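Local coordinates for extracellular solute-binding protein (Bordetella parapertussis, PDB 3PU5) that probably binds a small solute, perhaps a polyamine, in the periplasm and hands it to an ABC-type importer, at residues V113-R118 with G124-W129; G215-A220 with G226-V231. One frame throughout, in Å; residues are numbered along the deposited sequence.

Contact 1: V113-R118 with G124-W129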
ATOM      1  N   VAL A 113       6.264   0.403   3.578  1.00  8.86           N
ATOM      2  CA  VAL A 113       7.472   1.209   3.581  1.00  8.57           C
ATOM      3  C   VAL A 113       8.248   0.985   4.874  1.00  9.80           C
ATOM      4  O   VAL A 113       7.726   1.194   5.977  1.00  8.72           O
ATOM      5  CB  VAL A 113       7.178   2.708   3.409  1.00  8.97           C
ATOM      6  CG1 VAL A 113       8.491   3.503   3.391  1.00  7.49           C
ATOM      7  CG2 VAL A 113       6.395   2.945   2.117  1.00  8.82           C
ATOM      8  N   GLY A 114       9.486   0.526   4.724  1.00  7.97           N
ATOM      9  CA  GLY A 114      10.391   0.386   5.839  1.00  8.92           C
ATOM     10  C   GLY A 114      11.658   1.134   5.482  1.00 10.31           C
ATOM     11  O   GLY A 114      11.610   2.129   4.751  1.00  8.63           O
ATOM     12  N   ILE A 115      12.788   0.649   5.983  1.00  9.18           N
ATOM     13  CA  ILE A 115      14.079   1.274   5.708  1.00  8.66           C
ATOM     14  C   ILE A 115      14.967   0.312   4.922  1.00 11.26           C
ATOM     15  O   ILE A 115      15.301  -0.773   5.412  1.00 10.47           O
ATOM     16  CB  ILE A 115      14.777   1.671   7.009  1.00  8.81           C
ATOM     17  CG1 ILE A 115      13.873   2.610   7.817  1.00 10.20           C
ATOM     18  CG2 ILE A 115      16.140   2.325   6.721  1.00  9.33           C
ATOM     19  CD1 ILE A 115      14.010   2.456   9.327  1.00 10.86           C
ATOM     20  N   ALA A 116      15.323   0.698   3.696  1.00  8.82           N
ATOM     21  CA  ALA A 116      16.184  -0.131   2.859  1.00  9.20           C
ATOM     22  C   ALA A 116      17.622   0.378   2.892  1.00  9.25           C
ATOM     23  O   ALA A 116      17.856   1.586   2.915  1.00  8.64           O
ATOM     24  CB  ALA A 116      15.651  -0.172   1.424  1.00  7.38           C
ATOM     25  N   TYR A 117      18.589  -0.534   2.888  1.00  9.65           N
ATOM     26  CA  TYR A 117      19.985  -0.129   3.038  1.00 10.64           C
ATOM     27  C   TYR A 117      20.984  -1.129   2.426  1.00 11.73           C
ATOM     28  O   TYR A 117      20.626  -2.251   2.069  1.00 11.69           O
ATOM     29  CB  TYR A 117      20.313   0.103   4.523  1.00 10.06           C
ATOM     30  CG  TYR A 117      20.457  -1.185   5.319  1.00 12.63           C
ATOM     31  CD1 TYR A 117      19.342  -1.843   5.836  1.00 12.89           C
ATOM     32  CD2 TYR A 117      21.709  -1.746   5.543  1.00 13.89           C
ATOM     33  CE1 TYR A 117      19.475  -3.038   6.553  1.00 12.07           C
ATOM     34  CE2 TYR A 117      21.853  -2.932   6.249  1.00 13.93           C
ATOM     35  CZ  TYR A 117      20.741  -3.569   6.751  1.00 14.96           C
ATOM     36  OH  TYR A 117      20.910  -4.735   7.458  1.00 14.51           O
ATOM     37  N   ARG A 118      22.237  -0.694   2.309  1.00 12.61           N
ATOM     38  CA  ARG A 118      23.337  -1.544   1.864  1.00 13.24           C
ATOM     39  C   ARG A 118      24.153  -1.992   3.070  1.00 13.43           C
ATOM     40  O   ARG A 118      24.788  -1.167   3.728  1.00 14.29           O
ATOM     41  CB  ARG A 118      24.251  -0.767   0.919  1.00 14.85           C
ATOM     42  CG  ARG A 118      23.738  -0.627  -0.498  1.00 14.22           C
ATOM     43  CD  ARG A 118      24.794   0.029  -1.373  1.00 20.61           C
ATOM     44  NE  ARG A 118      25.954  -0.837  -1.583  1.00 22.72           N
ATOM     45  CZ  ARG A 118      26.283  -1.373  -2.755  1.00 23.31           C
ATOM     46  NH1 ARG A 118      27.355  -2.152  -2.857  1.00 19.04           N
ATOM     47  NH2 ARG A 118      25.543  -1.119  -3.830  1.00 17.58           N
ATOM     48  N   GLY A 124      24.697  -4.068   9.823  1.00 24.18           N
ATOM     49  CA  GLY A 124      23.609  -4.268  10.759  1.00 30.03           C
ATOM     50  C   GLY A 124      22.465  -3.295  10.561  1.00 23.72           C
ATOM     51  O   GLY A 124      21.425  -3.421  11.199  1.00 23.15           O
ATOM     52  N   GLY A 125      22.660  -2.325   9.677  1.00 19.46           N
ATOM     53  CA  GLY A 125      21.621  -1.371   9.350  1.00 18.96           C
ATOM     54  C   GLY A 125      21.172  -0.589  10.563  1.00 17.57           C
ATOM     55  O   GLY A 125      21.988  -0.213  11.407  1.00 16.25           O
ATOM     56  N   VAL A 126      19.869  -0.329  10.625  1.00 14.76           N
ATOM     57  CA  VAL A 126      19.236   0.379  11.731  1.00 13.55           C
ATOM     58  C   VAL A 126      18.023  -0.452  12.131  1.00 14.21           C
ATOM     59  O   VAL A 126      17.640  -1.349  11.394  1.00 14.65           O
ATOM     60  CB  VAL A 126      18.776   1.794  11.311  1.00 14.55           C
ATOM     61  CG1 VAL A 126      19.942   2.593  10.796  1.00 13.39           C
ATOM     62  CG2 VAL A 126      17.674   1.711  10.259  1.00 11.65           C
ATOM     63  N   LYS A 127      17.421  -0.169  13.284  1.00 15.10           N
ATOM     64  CA  LYS A 127      16.292  -0.972  13.748  1.00 13.37           C
ATOM     65  C   LYS A 127      14.980  -0.207  13.772  1.00 14.91           C
ATOM     66  O   LYS A 127      13.906  -0.812  13.883  1.00 14.06           O
ATOM     67  CB  LYS A 127      16.566  -1.533  15.143  1.00 17.03           C
ATOM     68  CG  LYS A 127      17.617  -2.630  15.183  1.00 23.21           C
ATOM     69  CD  LYS A 127      17.951  -2.989  16.625  1.00 30.15           C
ATOM     70  CE  LYS A 127      18.729  -4.294  16.717  1.00 35.50           C
ATOM     71  NZ  LYS A 127      18.937  -4.687  18.143  1.00 34.63           N
ATOM     72  N   SER A 128      15.064   1.116  13.683  1.00 11.42           N
ATOM     73  CA  SER A 128      13.886   1.959  13.836  1.00 10.51           C
ATOM     74  C   SER A 128      13.949   3.206  12.961  1.00 11.31           C
ATOM     75  O   SER A 128      15.025   3.609  12.512  1.00 10.00           O
ATOM     76  CB  SER A 128      13.728   2.381  15.293  1.00 11.05           C
ATOM     77  OG  SER A 128      14.773   3.264  15.662  1.00 11.83           O
ATOM     78  N   TRP A 129      12.783   3.810  12.729  1.00 11.43           N
ATOM     79  CA  TRP A 129      12.698   5.106  12.062  1.00 11.22           C
ATOM     80  C   TRP A 129      13.477   6.152  12.852  1.00 11.24           C
ATOM     81  O   TRP A 129      14.118   7.048  12.285  1.00 10.24           O
ATOM     82  CB  TRP A 129      11.240   5.563  11.986  1.00 10.38           C
ATOM     83  CG  TRP A 129      10.377   4.777  11.031  1.00 11.76           C
ATOM     84  CD1 TRP A 129       9.347   3.922  11.349  1.00 11.42           C
ATOM     85  CD2 TRP A 129      10.461   4.792   9.604  1.00  9.93           C
ATOM     86  NE1 TRP A 129       8.788   3.408  10.196  1.00  7.92           N
ATOM     87  CE2 TRP A 129       9.462   3.921   9.114  1.00 10.29           C
ATOM     88  CE3 TRP A 129      11.289   5.459   8.689  1.00 10.44           C
ATOM     89  CZ2 TRP A 129       9.270   3.699   7.746  1.00 12.40           C
ATOM     90  CZ3 TRP A 129      11.102   5.235   7.337  1.00  9.01           C
ATOM     91  CH2 TRP A 129      10.097   4.363   6.876  1.00  9.52           C
TER

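Contact 2: G215-A220 with G226-V231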
ATOM      1  N   GLY A 215       8.474  -5.649  -0.408  1.00  9.18           N
ATOM      2  CA  GLY A 215       8.496  -6.580  -1.526  1.00  9.55           C
ATOM      3  C   GLY A 215       9.568  -6.260  -2.555  1.00 12.17           C
ATOM      4  O   GLY A 215      10.358  -7.122  -2.951  1.00 10.85           O
ATOM      5  N   ARG A 216       9.589  -5.008  -2.999  1.00 10.88           N
ATOM      6  CA  ARG A 216      10.573  -4.567  -3.974  1.00 11.81           C
ATOM      7  C   ARG A 216      11.993  -4.831  -3.496  1.00 12.63           C
ATOM      8  O   ARG A 216      12.841  -5.292  -4.265  1.00 11.92           O
ATOM      9  CB  ARG A 216      10.368  -3.088  -4.280  1.00 11.48           C
ATOM     10  CG  ARG A 216       9.128  -2.851  -5.114  1.00 15.11           C
ATOM     11  CD  ARG A 216       8.923  -1.393  -5.427  1.00 15.49           C
ATOM     12  NE  ARG A 216       8.486  -1.235  -6.807  1.00 22.56           N
ATOM     13  CZ  ARG A 216       7.261  -0.902  -7.183  1.00 24.63           C
ATOM     14  NH1 ARG A 216       6.320  -0.677  -6.276  1.00 33.29           N
ATOM     15  NH2 ARG A 216       6.980  -0.791  -8.473  1.00 24.72           N
ATOM     16  N   THR A 217      12.248  -4.548  -2.220  1.00 11.31           N
ATOM     17  CA  THR A 217      13.585  -4.722  -1.669  1.00 11.44           C
ATOM     18  C   THR A 217      13.914  -6.218  -1.546  1.00 13.45           C
ATOM     19  O   THR A 217      15.059  -6.621  -1.791  1.00 13.14           O
ATOM     20  CB  THR A 217      13.742  -4.008  -0.307  1.00 10.79           C
ATOM     21  OG1 THR A 217      13.327  -2.640  -0.423  1.00 10.54           O
ATOM     22  CG2 THR A 217      15.191  -4.039   0.145  1.00 12.51           C
ATOM     23  N   PHE A 218      12.915  -7.037  -1.196  1.00 10.42           N
ATOM     24  CA  PHE A 218      13.127  -8.485  -1.068  1.00 12.03           C
ATOM     25  C   PHE A 218      13.567  -9.067  -2.408  1.00 13.04           C
ATOM     26  O   PHE A 218      14.496  -9.866  -2.474  1.00 14.04           O
ATOM     27  CB  PHE A 218      11.868  -9.229  -0.583  1.00 11.57           C
ATOM     28  CG  PHE A 218      11.383  -8.824   0.795  1.00 10.94           C
ATOM     29  CD1 PHE A 218      12.238  -8.270   1.723  1.00  9.06           C
ATOM     30  CD2 PHE A 218      10.060  -9.045   1.161  1.00 10.93           C
ATOM     31  CE1 PHE A 218      11.785  -7.919   2.984  1.00  9.87           C
ATOM     32  CE2 PHE A 218       9.591  -8.695   2.413  1.00  9.99           C
ATOM     33  CZ  PHE A 218      10.455  -8.132   3.331  1.00 12.34           C
ATOM     34  N   ILE A 219      12.889  -8.656  -3.474  1.00 13.41           N
ATOM     35  CA  ILE A 219      13.227  -9.101  -4.822  1.00 13.90           C
ATOM     36  C   ILE A 219      14.679  -8.759  -5.158  1.00 17.85           C
ATOM     37  O   ILE A 219      15.430  -9.610  -5.643  1.00 17.85           O
ATOM     38  CB  ILE A 219      12.261  -8.503  -5.857  1.00 15.15           C
ATOM     39  CG1 ILE A 219      10.839  -9.014  -5.585  1.00 15.40           C
ATOM     40  CG2 ILE A 219      12.710  -8.845  -7.287  1.00 14.12           C
ATOM     41  CD1 ILE A 219       9.755  -8.318  -6.391  1.00 16.20           C
ATOM     42  N   ALA A 220      15.074  -7.518  -4.879  1.00 15.64           N
ATOM     43  CA  ALA A 220      16.448  -7.078  -5.104  1.00 15.87           C
ATOM     44  C   ALA A 220      17.429  -7.842  -4.217  1.00 16.70           C
ATOM     45  O   ALA A 220      18.498  -8.252  -4.673  1.00 17.43           O
ATOM     46  CB  ALA A 220      16.581  -5.567  -4.872  1.00 13.97           C
ATOM     47  N   GLY A 226      21.901 -10.654  -1.356  1.00 19.52           N
ATOM     48  CA  GLY A 226      22.008  -9.945  -0.090  1.00 18.05           C
ATOM     49  C   GLY A 226      22.639  -8.563  -0.111  1.00 17.87           C
ATOM     50  O   GLY A 226      22.926  -8.003   0.945  1.00 18.99           O
HETATM   51  N   MSE A 227      22.846  -7.990  -1.294  1.00 16.62           N
HETATM   52  CA  MSE A 227      23.537  -6.701  -1.383  1.00 17.81           C
HETATM   53  C   MSE A 227      22.696  -5.560  -0.787  1.00 16.15           C
HETATM   54  O   MSE A 227      23.230  -4.539  -0.327  1.00 12.52           O
HETATM   55  CB  MSE A 227      23.887  -6.400  -2.838  1.00 17.99           C
HETATM   56  CG  MSE A 227      25.054  -5.461  -3.044  1.00 25.35           C
HETATM   57 SE   MSE A 227      25.123  -4.876  -4.924  1.00 48.08          SE
HETATM   58  CE  MSE A 227      24.961  -6.575  -5.811  1.00 21.06           C
ATOM     59  N   VAL A 228      21.378  -5.734  -0.811  1.00 13.51           N
ATOM     60  CA  VAL A 228      20.482  -4.784  -0.158  1.00 12.80           C
ATOM     61  C   VAL A 228      19.589  -5.534   0.818  1.00 15.51           C
ATOM     62  O   VAL A 228      19.319  -6.723   0.630  1.00 14.28           O
ATOM     63  CB  VAL A 228      19.605  -4.020  -1.166  1.00 11.75           C
ATOM     64  CG1 VAL A 228      20.470  -3.201  -2.099  1.00 13.92           C
ATOM     65  CG2 VAL A 228      18.726  -4.987  -1.945  1.00 14.64           C
ATOM     66  N   LYS A 229      19.155  -4.847   1.870  1.00 12.00           N
ATOM     67  CA  LYS A 229      18.277  -5.455   2.852  1.00 12.55           C
ATOM     68  C   LYS A 229      17.222  -4.449   3.281  1.00 13.16           C
ATOM     69  O   LYS A 229      17.373  -3.239   3.057  1.00 11.52           O
ATOM     70  CB  LYS A 229      19.067  -5.962   4.062  1.00 14.76           C
ATOM     71  CG  LYS A 229      19.793  -7.276   3.811  1.00 19.60           C
ATOM     72  CD  LYS A 229      20.117  -7.977   5.118  1.00 26.37           C
ATOM     73  CE  LYS A 229      20.686  -9.369   4.882  1.00 34.51           C
ATOM     74  NZ  LYS A 229      21.925  -9.345   4.056  1.00 34.26           N
ATOM     75  N   TRP A 230      16.157  -4.961   3.892  1.00 11.28           N
ATOM     76  CA  TRP A 230      15.016  -4.149   4.302  1.00 10.52           C
ATOM     77  C   TRP A 230      14.834  -4.269   5.801  1.00 10.84           C
ATOM     78  O   TRP A 230      14.954  -5.363   6.361  1.00 11.78           O
ATOM     79  CB  TRP A 230      13.749  -4.636   3.601  1.00  8.76           C
ATOM     80  CG  TRP A 230      12.535  -3.768   3.809  1.00 10.52           C
ATOM     81  CD1 TRP A 230      12.245  -2.600   3.173  1.00  9.34           C
ATOM     82  CD2 TRP A 230      11.440  -4.021   4.704  1.00 10.90           C
ATOM     83  NE1 TRP A 230      11.038  -2.106   3.611  1.00  8.82           N
ATOM     84  CE2 TRP A 230      10.525  -2.959   4.554  1.00 10.74           C
ATOM     85  CE3 TRP A 230      11.149  -5.041   5.621  1.00  9.95           C
ATOM     86  CZ2 TRP A 230       9.332  -2.886   5.287  1.00  9.30           C
ATOM     87  CZ3 TRP A 230       9.963  -4.967   6.350  1.00 12.12           C
ATOM     88  CH2 TRP A 230       9.071  -3.892   6.176  1.00  9.73           C
ATOM     89  N   VAL A 231      14.543  -3.144   6.443  1.00 10.92           N
ATOM     90  CA  VAL A 231      14.296  -3.111   7.877  1.00 10.53           C
ATOM     91  C   VAL A 231      12.814  -2.959   8.166  1.00 10.49           C
ATOM     92  O   VAL A 231      12.155  -2.067   7.645  1.00  9.08           O
ATOM     93  CB  VAL A 231      15.044  -1.955   8.573  1.00 10.89           C
ATOM     94  CG1 VAL A 231      14.744  -1.959  10.062  1.00 11.80           C
ATOM     95  CG2 VAL A 231      16.552  -2.073   8.340  1.00 11.17           C
TER

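Contact 1: V113-R118 with G124-W129
G125 CA sits over one face of the Y117 ring, 3.6 Å from its centroid and 18° off the normal, a CH-pi contact made possible by a residue without a side chain. The Y117 side chain leaves the strand toward the loop, and with CG between the backbone N and the carbonyl carbon (chi1 75°) the ring is laid against G125 CA. Two residues back along the strand, I115 points the same way and divides its branches. CG1 sits over one face of the W129 six-membered ring, 4.1 Å from the centroid, and its end methyl CD1 runs on to within 3.5 Å of S128 O. V126 CG2 comes across these branches and touches both CD1 and CG2 of I115, each at 3.9 Å. The far rim of the indole meets the strand backbone: V113 O approaches W129 CZ2 at the edge, near the ring plane, at 3.4 Å, and V113 CG1 lies in the ring plane at the neighbouring CH2. W129 NE1 bonds to G236 O, which fixes the turn of the ring. The packing joins strand 111-117 to the loop leading into helix 129-138, where S128 holds the N-cap position, its OG bonded to E131 N; F132 of that helix also touches I115.

Contact 2: G215-A220 with G226-V231
T217 OG1 is held by a hydrogen bond to W213 O, one turn back in the chain, and from there looks onto W230 CD1 at 3.8 Å. That bond fits the hydroxyl's place beside the backbone N, with the CG2 methyl anti to the backbone N and directed at the strand, where it reaches K229 O at 3.7 Å. W230 swings its CG anti to the backbone N (chi1 -173°), which carries the indole alongside the start of the helix; its NE1 is satisfied by G212 O. F218 starts out from the helix pointing away from the strand, yet its ring comes back to W230: CE1 lies 3.9 Å from W230 CB, and the phenyl edge turns to the indole face in an offset edge-to-face pair, with planes at 84° and six-membered centroids 5.7 Å apart. At the other end, V228 CG2 fits against A220 CB at 3.7 Å, an aliphatic contact. The axes of helix segment 215-220 and strand 229-231 come within 7.6 Å, their directions 150° apart. Helix 197-204 packs beside V228 and A220 through L202 and V199, while strand 111-117 borders the strand and touches T217 through A116.

In the fold
Strand 111-117 connects the two contacts, whose centres are 10 Å apart. I115 and Y117 turn to the loop of contact 1, whereas A116 between them faces the helix of contact 2 and touches T217. Strand 229-231 pairs antiparallel with strand 111-117: I115 O and V231 N are 2.7 Å apart and Y117 N and K229 O 3.0 Å, both probable hydrogen bonds. This part of the sheet is thus covered by loop 124-129 and helix 129-138 on one face and by helix 214-223 on the other. V231 packs toward the loop side, its CG1 3.2 Å from V126 O. This layered alpha/beta packing fits a lobe of a periplasmic binding protein.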